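Local atomic coordinates of CSE1 (Thermus thermophilus, PDB entry 4AN8), a protein that forms part of the Cascade ribonucleoprotein complex of a type I-E CRISPR system, the bacterial adaptive immunity that uses CRISPR RNA to target invading nucleic acids. Residues A39-I45 and Q197-E201; A232-L238 and G269-A275; V399-V403 and R481-A485. All coordinates share one frame; numbering follows the deposited sequence.

Interaction 1. Residues A39-I45 and Q197-E201; sequences AHEFARI and QNLLE
Leu199 N donates to Phe42 O over 2.8 Å. A residue further on, the amide of Leu200 makes a weak bond of 3.4 Å to Ala39 O. The Leu199 CB lies beside both carbonyls, 3.4 Å from Ala39 O. With CG anti to the backbone N (chi1 -177°), the two branches of Leu199 diverge to separate apolar partners, CD2 lying 4.1 Å from Phe42 CD2 and CD1 touching Ile45 CG1. The Ala39 methyl packs on Leu200 CB at 3.8 Å. Asn198 is the N-cap of helix 199-206: its OD1 accepts from Glu201 N at 2.9 Å, nearly along the C=O axis, while its CB faces Phe42 O. The first turn of that helix is thus joined to the bend leading into strand 44-45, an outer strand of a three-stranded antiparallel sheet. Further out, Glu201 OE1 receives Gln197 N from above the carboxylate plane at 2.6 Å. Strand 19-23 backs Phe42 and Ile45 through Val21, and His57 of helix 50-67 touches both Ile45 and Leu199.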
ATOM      1  N   ALA A  39      -5.051   4.902  21.438  1.00 30.74           N
ATOM      2  CA  ALA A  39      -5.418   4.841  20.020  1.00 30.74           C
ATOM      3  C   ALA A  39      -6.809   5.403  19.732  1.00 30.74           C
ATOM      4  O   ALA A  39      -7.012   6.080  18.719  1.00 30.74           O
ATOM      5  CB  ALA A  39      -5.307   3.423  19.501  1.00 18.37           C
ATOM      6  N   HIS A  40      -7.757   5.135  20.627  1.00 30.79           N
ATOM      7  CA  HIS A  40      -9.143   5.550  20.420  1.00 30.79           C
ATOM      8  C   HIS A  40      -9.302   7.066  20.293  1.00 30.79           C
ATOM      9  O   HIS A  40     -10.265   7.537  19.708  1.00 30.79           O
ATOM     10  CB  HIS A  40     -10.036   5.028  21.552  1.00 37.27           C
ATOM     11  CG  HIS A  40      -9.807   5.719  22.860  1.00 37.27           C
ATOM     12  ND1 HIS A  40      -8.711   5.463  23.659  1.00 37.27           N
ATOM     13  CD2 HIS A  40     -10.530   6.668  23.503  1.00 37.27           C
ATOM     14  CE1 HIS A  40      -8.770   6.222  24.742  1.00 37.27           C
ATOM     15  NE2 HIS A  40      -9.862   6.963  24.669  1.00 37.27           N
ATOM     16  N   GLU A  41      -8.360   7.834  20.829  1.00 32.83           N
ATOM     17  CA  GLU A  41      -8.486   9.293  20.805  1.00 32.83           C
ATOM     18  C   GLU A  41      -8.153   9.937  19.454  1.00 32.83           C
ATOM     19  O   GLU A  41      -8.514  11.089  19.227  1.00 32.83           O
ATOM     20  CB  GLU A  41      -7.637   9.932  21.912  1.00 47.88           C
ATOM     21  CG  GLU A  41      -7.993   9.481  23.321  1.00 47.88           C
ATOM     22  CD  GLU A  41      -7.092  10.114  24.388  1.00 47.88           C
ATOM     23  OE1 GLU A  41      -6.410  11.117  24.068  1.00 47.88           O
ATOM     24  OE2 GLU A  41      -7.064   9.606  25.535  1.00 47.88           O
ATOM     25  N   PHE A  42      -7.462   9.213  18.565  1.00 25.09           N
ATOM     26  CA  PHE A  42      -7.050   9.792  17.266  1.00 25.09           C
ATOM     27  C   PHE A  42      -7.870   9.291  16.089  1.00 25.09           C
ATOM     28  O   PHE A  42      -8.180   8.103  15.994  1.00 25.09           O
ATOM     29  CB  PHE A  42      -5.575   9.524  16.991  1.00 23.14           C
ATOM     30  CG  PHE A  42      -4.722   9.664  18.187  1.00 23.14           C
ATOM     31  CD1 PHE A  42      -4.566  10.903  18.800  1.00 23.14           C
ATOM     32  CD2 PHE A  42      -4.108   8.552  18.745  1.00 23.14           C
ATOM     33  CE1 PHE A  42      -3.764  11.041  19.941  1.00 23.14           C
ATOM     34  CE2 PHE A  42      -3.325   8.682  19.887  1.00 23.14           C
ATOM     35  CZ  PHE A  42      -3.148   9.932  20.477  1.00 23.14           C
ATOM     36  N   ALA A  43      -8.214  10.192  15.183  1.00 23.68           N
ATOM     37  CA  ALA A  43      -9.014   9.803  14.029  1.00 23.68           C
ATOM     38  C   ALA A  43      -8.199   8.854  13.159  1.00 23.68           C
ATOM     39  O   ALA A  43      -8.719   7.876  12.613  1.00 23.68           O
ATOM     40  CB  ALA A  43      -9.464  11.046  13.218  1.00 15.51           C
ATOM     41  N   ARG A  44      -6.911   9.142  13.037  1.00 23.32           N
ATOM     42  CA  ARG A  44      -6.036   8.335  12.199  1.00 23.32           C
ATOM     43  C   ARG A  44      -4.602   8.855  12.230  1.00 23.32           C
ATOM     44  O   ARG A  44      -4.327   9.957  12.728  1.00 23.32           O
ATOM     45  CB  ARG A  44      -6.528   8.364  10.753  1.00 34.88           C
ATOM     46  CG  ARG A  44      -6.596   9.751  10.192  1.00 34.88           C
ATOM     47  CD  ARG A  44      -6.936   9.736   8.724  1.00 34.88           C
ATOM     48  NE  ARG A  44      -7.080  11.088   8.205  1.00 34.88           N
ATOM     49  CZ  ARG A  44      -8.231  11.760   8.182  1.00 34.88           C
ATOM     50  NH1 ARG A  44      -9.348  11.203   8.646  1.00 34.88           N
ATOM     51  NH2 ARG A  44      -8.267  12.990   7.690  1.00 34.88           N
ATOM     52  N   ILE A  45      -3.697   8.043  11.696  1.00 17.42           N
ATOM     53  CA  ILE A  45      -2.363   8.491  11.385  1.00 17.42           C
ATOM     54  C   ILE A  45      -2.495   9.352  10.149  1.00 17.42           C
ATOM     55  O   ILE A  45      -3.148   8.950   9.181  1.00 17.42           O
ATOM     56  CB  ILE A  45      -1.440   7.302  11.127  1.00 18.47           C
ATOM     57  CG1 ILE A  45      -0.992   6.717  12.472  1.00 18.47           C
ATOM     58  CG2 ILE A  45      -0.248   7.736  10.303  1.00 18.47           C
ATOM     59  CD1 ILE A  45      -0.244   5.464  12.347  1.00 18.47           C
ATOM     60  N   GLN A 197     -12.926   4.301  12.207  1.00 24.68           N
ATOM     61  CA  GLN A 197     -13.241   5.707  12.483  1.00 24.68           C
ATOM     62  C   GLN A 197     -12.256   6.342  13.455  1.00 24.68           C
ATOM     63  O   GLN A 197     -12.248   7.551  13.647  1.00 24.68           O
ATOM     64  CB  GLN A 197     -14.675   5.867  12.986  1.00 68.73           C
ATOM     65  CG  GLN A 197     -15.715   5.642  11.909  1.00 68.73           C
ATOM     66  CD  GLN A 197     -16.891   6.591  12.024  1.00 68.73           C
ATOM     67  OE1 GLN A 197     -17.842   6.330  12.765  1.00 68.73           O
ATOM     68  NE2 GLN A 197     -16.829   7.706  11.293  1.00 68.73           N
ATOM     69  N   ASN A 198     -11.438   5.511  14.090  1.00 20.21           N
ATOM     70  CA  ASN A 198     -10.316   6.019  14.856  1.00 20.21           C
ATOM     71  C   ASN A 198      -9.168   5.048  14.707  1.00 20.21           C
ATOM     72  O   ASN A 198      -9.321   3.985  14.111  1.00 20.21           O
ATOM     73  CB  ASN A 198     -10.684   6.242  16.328  1.00 25.36           C
ATOM     74  CG  ASN A 198     -11.293   5.018  16.973  1.00 25.36           C
ATOM     75  OD1 ASN A 198     -10.722   3.933  16.945  1.00 25.36           O
ATOM     76  ND2 ASN A 198     -12.460   5.187  17.563  1.00 25.36           N
ATOM     77  N   LEU A 199      -8.025   5.427  15.252  1.00 18.00           N
ATOM     78  CA  LEU A 199      -6.819   4.640  15.134  1.00 18.00           C
ATOM     79  C   LEU A 199      -6.981   3.286  15.814  1.00 18.00           C
ATOM     80  O   LEU A 199      -6.440   2.282  15.336  1.00 18.00           O
ATOM     81  CB  LEU A 199      -5.624   5.414  15.727  1.00 14.28           C
ATOM     82  CG  LEU A 199      -4.266   4.692  15.594  1.00 14.28           C
ATOM     83  CD1 LEU A 199      -3.962   4.304  14.109  1.00 14.28           C
ATOM     84  CD2 LEU A 199      -3.114   5.516  16.217  1.00 14.28           C
ATOM     85  N   LEU A 200      -7.697   3.238  16.935  1.00 19.55           N
ATOM     86  CA  LEU A 200      -7.945   1.942  17.563  1.00 19.55           C
ATOM     87  C   LEU A 200      -8.636   0.999  16.597  1.00 19.55           C
ATOM     88  O   LEU A 200      -8.204  -0.143  16.427  1.00 19.55           O
ATOM     89  CB  LEU A 200      -8.792   2.062  18.835  1.00 23.38           C
ATOM     90  CG  LEU A 200      -9.222   0.722  19.433  1.00 23.38           C
ATOM     91  CD1 LEU A 200      -8.027   0.029  19.994  1.00 23.38           C
ATOM     92  CD2 LEU A 200     -10.260   0.958  20.533  1.00 23.38           C
ATOM     93  N   GLU A 201      -9.699   1.463  15.955  1.00 19.63           N
ATOM     94  CA  GLU A 201     -10.439   0.595  15.040  1.00 19.63           C
ATOM     95  C   GLU A 201      -9.535   0.134  13.900  1.00 19.63           C
ATOM     96  O   GLU A 201      -9.529  -1.050  13.525  1.00 19.63           O
ATOM     97  CB  GLU A 201     -11.685   1.295  14.489  1.00 29.54           C
ATOM     98  CG  GLU A 201     -12.716   1.609  15.567  1.00 29.54           C
ATOM     99  CD  GLU A 201     -13.998   2.290  15.047  1.00 29.54           C
ATOM    100  OE1 GLU A 201     -14.111   2.631  13.849  1.00 29.54           O
ATOM    101  OE2 GLU A 201     -14.908   2.493  15.868  1.00 29.54           O
TER

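Interaction 2. Residues A232-L238 and G269-A275; sequences ARTKWPL and GVEPLEA
Parallel strand pairing joins 235-237 to 271-273, the end of the long strand 261-273, within a small mixed sheet; Lys235 is bridged with Glu271, Trp236 with Pro272 and Pro237 with Leu273. The short strand axes approach to 4.4 Å and run 34° apart. Four backbone hydrogen bonds alternate in direction, as parallel pairing requires: Glu271 N gives to Thr234 O at 3.0 Å, Trp236 N to Glu271 O, Leu273 N to Trp236 O at 2.7 Å and Leu238 N to Leu273 O. The two prolines do not interrupt this pattern, because the bonds use the amides of the residues flanking them.

On the face bearing Trp236 and Pro272, Val270 CG1 sits over one face of the indole in a CH-pi contact, 3.9 Å from the centroid of the five-membered ring and 24° off its normal. The methyl is placed there by chi1 of 170°, which sets CG1 anti to the backbone N. Pro248 also touches both side chains, and Arg243 of helix 241-245 touches the Trp236 side chain. The other face carries Lys235 beside Glu271, pointing the same way, with CG of the lysine 3.7 Å from CB of the glutamate. Glu271 CG in turn meets the Ala232 methyl, CB, at 3.6 Å. Both Leu273 methyls reach back to Lys235 CB.

Just ahead of the strands, one water accepts from Thr234 N and donates to Gly269 O, linking the two segments before their direct bonds begin. The lysine chain bends at chi4, and NZ gives a 2.8 Å bond to Ala232 O.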
ATOM      1  N   ALA A 232      27.318  -9.129   1.998  1.00 26.62           N
ATOM      2  CA  ALA A 232      26.016  -9.754   2.134  1.00 26.62           C
ATOM      3  C   ALA A 232      26.078 -11.050   2.916  1.00 26.62           C
ATOM      4  O   ALA A 232      25.357 -11.995   2.605  1.00 26.62           O
ATOM      5  CB  ALA A 232      25.366  -9.979   0.762  1.00 27.65           C
ATOM      6  N   ARG A 233      26.876 -11.083   3.976  1.00 30.16           N
ATOM      7  CA  ARG A 233      27.035 -12.338   4.735  1.00 30.16           C
ATOM      8  C   ARG A 233      25.793 -12.840   5.434  1.00 30.16           C
ATOM      9  O   ARG A 233      25.686 -14.032   5.675  1.00 30.16           O
ATOM     10  CB  ARG A 233      28.173 -12.249   5.746  1.00 21.22           C
ATOM     11  CG  ARG A 233      29.523 -12.065   5.087  1.00 21.22           C
ATOM     12  CD  ARG A 233      30.509 -11.532   6.110  1.00 21.22           C
ATOM     13  NE  ARG A 233      31.799 -11.328   5.485  1.00 21.22           N
ATOM     14  CZ  ARG A 233      32.699 -10.458   5.903  1.00 21.22           C
ATOM     15  NH1 ARG A 233      32.440  -9.699   6.963  1.00 21.22           N
ATOM     16  NH2 ARG A 233      33.848 -10.347   5.246  1.00 21.22           N
ATOM     17  N   THR A 234      24.865 -11.946   5.777  1.00 25.94           N
ATOM     18  CA  THR A 234      23.659 -12.356   6.496  1.00 25.94           C
ATOM     19  C   THR A 234      22.464 -12.491   5.578  1.00 25.94           C
ATOM     20  O   THR A 234      22.084 -11.545   4.907  1.00 25.94           O
ATOM     21  CB  THR A 234      23.287 -11.379   7.614  1.00 25.33           C
ATOM     22  OG1 THR A 234      24.422 -11.178   8.454  1.00 25.33           O
ATOM     23  CG2 THR A 234      22.130 -11.932   8.439  1.00 25.33           C
ATOM     24  N   LYS A 235      21.856 -13.671   5.567  1.00 26.72           N
ATOM     25  CA  LYS A 235      20.732 -13.937   4.690  1.00 26.72           C
ATOM     26  C   LYS A 235      19.640 -14.564   5.506  1.00 26.72           C
ATOM     27  O   LYS A 235      19.875 -15.534   6.228  1.00 26.72           O
ATOM     28  CB  LYS A 235      21.159 -14.873   3.566  1.00 46.40           C
ATOM     29  CG  LYS A 235      22.434 -14.433   2.891  1.00 46.40           C
ATOM     30  CD  LYS A 235      22.834 -15.373   1.783  1.00 46.40           C
ATOM     31  CE  LYS A 235      24.120 -14.904   1.135  1.00 46.40           C
ATOM     32  NZ  LYS A 235      25.229 -14.798   2.158  1.00 46.40           N
ATOM     33  N   TRP A 236      18.445 -13.992   5.428  1.00 25.06           N
ATOM     34  CA  TRP A 236      17.322 -14.493   6.207  1.00 25.06           C
ATOM     35  C   TRP A 236      16.195 -14.865   5.272  1.00 25.06           C
ATOM     36  O   TRP A 236      15.885 -14.123   4.339  1.00 25.06           O
ATOM     37  CB  TRP A 236      16.766 -13.442   7.165  1.00 24.81           C
ATOM     38  CG  TRP A 236      17.611 -13.067   8.309  1.00 24.81           C
ATOM     39  CD1 TRP A 236      18.760 -13.678   8.733  1.00 24.81           C
ATOM     40  CD2 TRP A 236      17.382 -11.967   9.209  1.00 24.81           C
ATOM     41  NE1 TRP A 236      19.251 -13.023   9.842  1.00 24.81           N
ATOM     42  CE2 TRP A 236      18.430 -11.970  10.148  1.00 24.81           C
ATOM     43  CE3 TRP A 236      16.395 -10.972   9.297  1.00 24.81           C
ATOM     44  CZ2 TRP A 236      18.522 -11.022  11.165  1.00 24.81           C
ATOM     45  CZ3 TRP A 236      16.480 -10.036  10.321  1.00 24.81           C
ATOM     46  CH2 TRP A 236      17.537 -10.063  11.232  1.00 24.81           C
ATOM     47  N   PRO A 237      15.562 -16.007   5.535  1.00 23.63           N
ATOM     48  CA  PRO A 237      14.339 -16.285   4.784  1.00 23.63           C
ATOM     49  C   PRO A 237      13.342 -15.180   5.098  1.00 23.63           C
ATOM     50  O   PRO A 237      13.299 -14.721   6.225  1.00 23.63           O
ATOM     51  CB  PRO A 237      13.890 -17.650   5.312  1.00 19.59           C
ATOM     52  CG  PRO A 237      14.656 -17.863   6.606  1.00 19.59           C
ATOM     53  CD  PRO A 237      15.919 -17.067   6.496  1.00 19.59           C
ATOM     54  N   LEU A 238      12.598 -14.726   4.095  1.00 22.67           N
ATOM     55  CA  LEU A 238      11.661 -13.622   4.236  1.00 22.67           C
ATOM     56  C   LEU A 238      10.351 -14.165   4.769  1.00 22.67           C
ATOM     57  O   LEU A 238       9.378 -14.342   4.034  1.00 22.67           O
ATOM     58  CB  LEU A 238      11.462 -12.953   2.868  1.00 21.49           C
ATOM     59  CG  LEU A 238      10.757 -11.605   2.700  1.00 21.49           C
ATOM     60  CD1 LEU A 238      11.521 -10.483   3.432  1.00 21.49           C
ATOM     61  CD2 LEU A 238      10.608 -11.275   1.187  1.00 21.49           C
ATOM     62  N   GLY A 269      22.213  -4.251   4.644  1.00 32.79           N
ATOM     63  CA  GLY A 269      21.316  -5.027   3.842  1.00 32.79           C
ATOM     64  C   GLY A 269      21.350  -6.442   4.410  1.00 32.79           C
ATOM     65  O   GLY A 269      22.325  -7.131   4.219  1.00 32.79           O
ATOM     66  N   VAL A 270      20.324  -6.881   5.129  1.00 24.61           N
ATOM     67  CA  VAL A 270      20.117  -8.324   5.258  1.00 24.61           C
ATOM     68  C   VAL A 270      19.472  -8.870   3.983  1.00 24.61           C
ATOM     69  O   VAL A 270      18.466  -8.351   3.497  1.00 24.61           O
ATOM     70  CB  VAL A 270      19.276  -8.726   6.487  1.00 21.87           C
ATOM     71  CG1 VAL A 270      18.906 -10.212   6.416  1.00 21.87           C
ATOM     72  CG2 VAL A 270      20.031  -8.456   7.750  1.00 21.87           C
ATOM     73  N   GLU A 271      20.056  -9.933   3.443  1.00 28.33           N
ATOM     74  CA  GLU A 271      19.569 -10.527   2.191  1.00 28.33           C
ATOM     75  C   GLU A 271      18.309 -11.347   2.379  1.00 28.33           C
ATOM     76  O   GLU A 271      18.308 -12.289   3.148  1.00 28.33           O
ATOM     77  CB  GLU A 271      20.633 -11.433   1.575  1.00 49.52           C
ATOM     78  CG  GLU A 271      21.806 -10.694   1.019  1.00 49.52           C
ATOM     79  CD  GLU A 271      21.516 -10.136  -0.349  1.00 49.52           C
ATOM     80  OE1 GLU A 271      20.922 -10.880  -1.163  1.00 49.52           O
ATOM     81  OE2 GLU A 271      21.877  -8.966  -0.610  1.00 49.52           O
ATOM     82  N   PRO A 272      17.244 -11.006   1.643  1.00 29.83           N
ATOM     83  CA  PRO A 272      15.986 -11.759   1.709  1.00 29.83           C
ATOM     84  C   PRO A 272      16.091 -13.089   0.968  1.00 29.83           C
ATOM     85  O   PRO A 272      16.427 -13.107  -0.202  1.00 29.83           O
ATOM     86  CB  PRO A 272      14.987 -10.827   1.001  1.00 30.81           C
ATOM     87  CG  PRO A 272      15.838 -10.060   0.014  1.00 30.81           C
ATOM     88  CD  PRO A 272      17.178  -9.875   0.694  1.00 30.81           C
ATOM     89  N   LEU A 273      15.841 -14.191   1.653  1.00 33.53           N
ATOM     90  CA  LEU A 273      15.766 -15.486   0.993  1.00 33.53           C
ATOM     91  C   LEU A 273      14.308 -15.839   0.728  1.00 33.53           C
ATOM     92  O   LEU A 273      13.428 -15.487   1.520  1.00 33.53           O
ATOM     93  CB  LEU A 273      16.411 -16.569   1.850  1.00 30.45           C
ATOM     94  CG  LEU A 273      17.916 -16.426   2.089  1.00 30.45           C
ATOM     95  CD1 LEU A 273      18.458 -17.574   2.934  1.00 30.45           C
ATOM     96  CD2 LEU A 273      18.651 -16.337   0.751  1.00 30.45           C
ATOM     97  N   GLU A 274      14.054 -16.537  -0.375  1.00 36.51           N
ATOM     98  CA  GLU A 274      12.690 -16.904  -0.763  1.00 36.51           C
ATOM     99  C   GLU A 274      11.993 -17.775   0.283  1.00 36.51           C
ATOM    100  O   GLU A 274      12.598 -18.665   0.865  1.00 36.51           O
ATOM    101  CB  GLU A 274      12.669 -17.590  -2.137  1.00103.07           C
ATOM    102  CG  GLU A 274      13.197 -16.718  -3.278  1.00103.07           C
ATOM    103  CD  GLU A 274      12.792 -17.225  -4.659  1.00103.07           C
ATOM    104  OE1 GLU A 274      11.573 -17.333  -4.918  1.00103.07           O
ATOM    105  OE2 GLU A 274      13.690 -17.510  -5.485  1.00103.07           O
ATOM    106  N   ALA A 275      10.717 -17.504   0.524  1.00 28.80           N
ATOM    107  CA  ALA A 275       9.950 -18.283   1.478  1.00 28.80           C
ATOM    108  C   ALA A 275       8.486 -18.250   1.092  1.00 28.80           C
ATOM    109  O   ALA A 275       8.091 -17.498   0.201  1.00 28.80           O
ATOM    110  CB  ALA A 275      10.147 -17.754   2.888  1.00 22.03           C
TER
HETATM  111  O   HOH W   1      24.164  -9.169   4.781  1.00 54.65           O

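Interaction 3. Residues V399-V403 and R481-A485; sequences VAKAV and RHLKA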
ATOM      1  N   VAL A 399     -10.249   4.475 -35.525  1.00 36.32           N
ATOM      2  CA  VAL A 399     -10.266   5.905 -35.788  1.00 36.32           C
ATOM      3  C   VAL A 399      -8.893   6.370 -36.241  1.00 36.32           C
ATOM      4  O   VAL A 399      -8.760   6.960 -37.314  1.00 36.32           O
ATOM      5  CB  VAL A 399     -10.737   6.731 -34.577  1.00 30.20           C
ATOM      6  CG1 VAL A 399     -10.326   8.198 -34.741  1.00 30.20           C
ATOM      7  CG2 VAL A 399     -12.246   6.590 -34.413  1.00 30.20           C
ATOM      8  N   ALA A 400      -7.872   6.081 -35.439  1.00 42.31           N
ATOM      9  CA  ALA A 400      -6.515   6.495 -35.774  1.00 42.31           C
ATOM     10  C   ALA A 400      -6.116   6.050 -37.179  1.00 42.31           C
ATOM     11  O   ALA A 400      -5.541   6.822 -37.936  1.00 42.31           O
ATOM     12  CB  ALA A 400      -5.528   5.973 -34.757  1.00 30.39           C
ATOM     13  N   LYS A 401      -6.430   4.810 -37.533  1.00 45.00           N
ATOM     14  CA  LYS A 401      -6.069   4.288 -38.850  1.00 45.00           C
ATOM     15  C   LYS A 401      -6.829   4.990 -39.977  1.00 45.00           C
ATOM     16  O   LYS A 401      -6.262   5.271 -41.039  1.00 45.00           O
ATOM     17  CB  LYS A 401      -6.301   2.777 -38.920  1.00102.09           C
ATOM     18  CG  LYS A 401      -5.446   1.985 -37.945  1.00102.09           C
ATOM     19  CD  LYS A 401      -5.834   0.516 -37.921  1.00102.09           C
ATOM     20  CE  LYS A 401      -5.536  -0.155 -39.251  1.00102.09           C
ATOM     21  NZ  LYS A 401      -5.740  -1.632 -39.189  1.00102.09           N
ATOM     22  N   ALA A 402      -8.107   5.270 -39.746  1.00 51.77           N
ATOM     23  CA  ALA A 402      -8.918   5.967 -40.732  1.00 51.77           C
ATOM     24  C   ALA A 402      -8.338   7.348 -41.021  1.00 51.77           C
ATOM     25  O   ALA A 402      -8.327   7.805 -42.162  1.00 51.77           O
ATOM     26  CB  ALA A 402     -10.355   6.085 -40.252  1.00 41.83           C
ATOM     27  N   VAL A 403      -7.846   8.004 -39.981  1.00 51.78           N
ATOM     28  CA  VAL A 403      -7.274   9.332 -40.125  1.00 51.78           C
ATOM     29  C   VAL A 403      -6.000   9.349 -40.969  1.00 51.78           C
ATOM     30  O   VAL A 403      -5.865  10.151 -41.885  1.00 51.78           O
ATOM     31  CB  VAL A 403      -6.988   9.954 -38.747  1.00 43.87           C
ATOM     32  CG1 VAL A 403      -6.091  11.172 -38.871  1.00 43.87           C
ATOM     33  CG2 VAL A 403      -8.298  10.312 -38.057  1.00 43.87           C
ATOM     34  N   ARG A 481      -9.936  16.121 -42.387  1.00 49.69           N
ATOM     35  CA  ARG A 481      -9.301  14.800 -42.470  1.00 49.69           C
ATOM     36  C   ARG A 481      -9.802  13.836 -41.384  1.00 49.69           C
ATOM     37  O   ARG A 481      -9.661  12.624 -41.504  1.00 49.69           O
ATOM     38  CB  ARG A 481      -7.773  14.916 -42.422  1.00 84.32           C
ATOM     39  CG  ARG A 481      -7.228  15.474 -41.116  1.00 84.32           C
ATOM     40  CD  ARG A 481      -5.767  15.094 -40.920  1.00 84.32           C
ATOM     41  NE  ARG A 481      -5.276  15.467 -39.595  1.00 84.32           N
ATOM     42  CZ  ARG A 481      -4.209  14.929 -39.009  1.00 84.32           C
ATOM     43  NH1 ARG A 481      -3.512  13.983 -39.631  1.00 84.32           N
ATOM     44  NH2 ARG A 481      -3.841  15.330 -37.797  1.00 84.32           N
ATOM     45  N   HIS A 482     -10.401  14.380 -40.333  1.00 46.84           N
ATOM     46  CA  HIS A 482     -10.899  13.556 -39.236  1.00 46.84           C
ATOM     47  C   HIS A 482     -12.296  12.992 -39.486  1.00 46.84           C
ATOM     48  O   HIS A 482     -12.778  12.178 -38.710  1.00 46.84           O
ATOM     49  CB  HIS A 482     -10.907  14.356 -37.936  1.00 52.87           C
ATOM     50  CG  HIS A 482      -9.572  14.913 -37.556  1.00 52.87           C
ATOM     51  ND1 HIS A 482      -8.386  14.381 -38.013  1.00 52.87           N
ATOM     52  CD2 HIS A 482      -9.236  15.953 -36.757  1.00 52.87           C
ATOM     53  CE1 HIS A 482      -7.374  15.070 -37.514  1.00 52.87           C
ATOM     54  NE2 HIS A 482      -7.863  16.030 -36.749  1.00 52.87           N
ATOM     55  N   LEU A 483     -12.941  13.412 -40.571  1.00 38.92           N
ATOM     56  CA  LEU A 483     -14.365  13.123 -40.763  1.00 38.92           C
ATOM     57  C   LEU A 483     -14.690  11.688 -41.188  1.00 38.92           C
ATOM     58  O   LEU A 483     -15.726  11.141 -40.787  1.00 38.92           O
ATOM     59  CB  LEU A 483     -15.005  14.142 -41.717  1.00 36.95           C
ATOM     60  CG  LEU A 483     -14.977  15.570 -41.161  1.00 36.95           C
ATOM     61  CD1 LEU A 483     -15.838  16.522 -41.980  1.00 36.95           C
ATOM     62  CD2 LEU A 483     -15.411  15.576 -39.678  1.00 36.95           C
ATOM     63  N   LYS A 484     -13.824  11.070 -41.982  1.00 39.78           N
ATOM     64  CA  LYS A 484     -14.055   9.677 -42.351  1.00 39.78           C
ATOM     65  C   LYS A 484     -14.014   8.768 -41.111  1.00 39.78           C
ATOM     66  O   LYS A 484     -14.883   7.899 -40.918  1.00 39.78           O
ATOM     67  CB  LYS A 484     -13.058   9.191 -43.410  1.00 86.70           C
ATOM     68  CG  LYS A 484     -13.257   7.721 -43.783  1.00 86.70           C
ATOM     69  CD  LYS A 484     -12.533   7.329 -45.066  1.00 86.70           C
ATOM     70  CE  LYS A 484     -11.044   7.095 -44.846  1.00 86.70           C
ATOM     71  NZ  LYS A 484     -10.356   6.764 -46.129  1.00 86.70           N
ATOM     72  N   ALA A 485     -13.000   8.987 -40.280  1.00 38.67           N
ATOM     73  CA  ALA A 485     -12.820   8.251 -39.044  1.00 38.67           C
ATOM     74  C   ALA A 485     -14.028   8.454 -38.171  1.00 38.67           C
ATOM     75  O   ALA A 485     -14.517   7.525 -37.531  1.00 38.67           O
ATOM     76  CB  ALA A 485     -11.569   8.742 -38.337  1.00 46.31           C
TER
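Apolar packing centres on the methyl of Ala485, which is directed at helix 372-403 and meets three residues on the last turn of that helix. Ala402 CB lies 3.5 Å from Ala485 CB, closer than usual van der Waals contact, and the two alanines bring the backbones near each other. Val403 CG2 touches the same methyl at 3.6 Å, and Val399 CG1 reaches it at 3.8 Å. The valine chi1 of 162° at Val399 turns CG1 anti to the backbone N and toward the alanine.

Carbon also meets polar groups. The same Ala485 CB lies 3.5 Å from Val399 O. Val403 CG1 lies over one face of the Arg481 guanidinium, 3.9 Å from NH1, and also at the edge of the His482 ring, near its plane, 4.0 Å from ND1. That ND1 is buried here and has no partner in the model. Lys484, bent at chi3, brings CE alongside Ala402 O at 3.9 Å.

No hydrogen bond crosses between the segments, and the contact rests on van der Waals packing. Leu476 of helix 453-476 touches both Val399 and His482, and Leu423 of helix 417-426 covers Val403 from outside the pair. The contact joins the C-terminal end of helix 372-403 to the beginning of helix 483-499, a close alanine-to-alanine approach within the C-terminal four-helix bundle characteristic of Cse1.

In the fold
The three contacts follow one another along the chain, each closing before the next opens, and none touches another. Interactions 1 and 2 are the nearer pair, with centres 35 Å apart and nearest atoms about 22 Å apart. Interaction 3 lies 56 Å from each of them between centres, and it is on the opposite side of the chain's centre from interaction 1. They differ in kind: a helix start bonded to a turn, a parallel strand pair, and helices packed without hydrogen bonds. Interaction 3 belongs to the helical C-terminal part, whereas the other two join parts of the chain preceding helix 372-403.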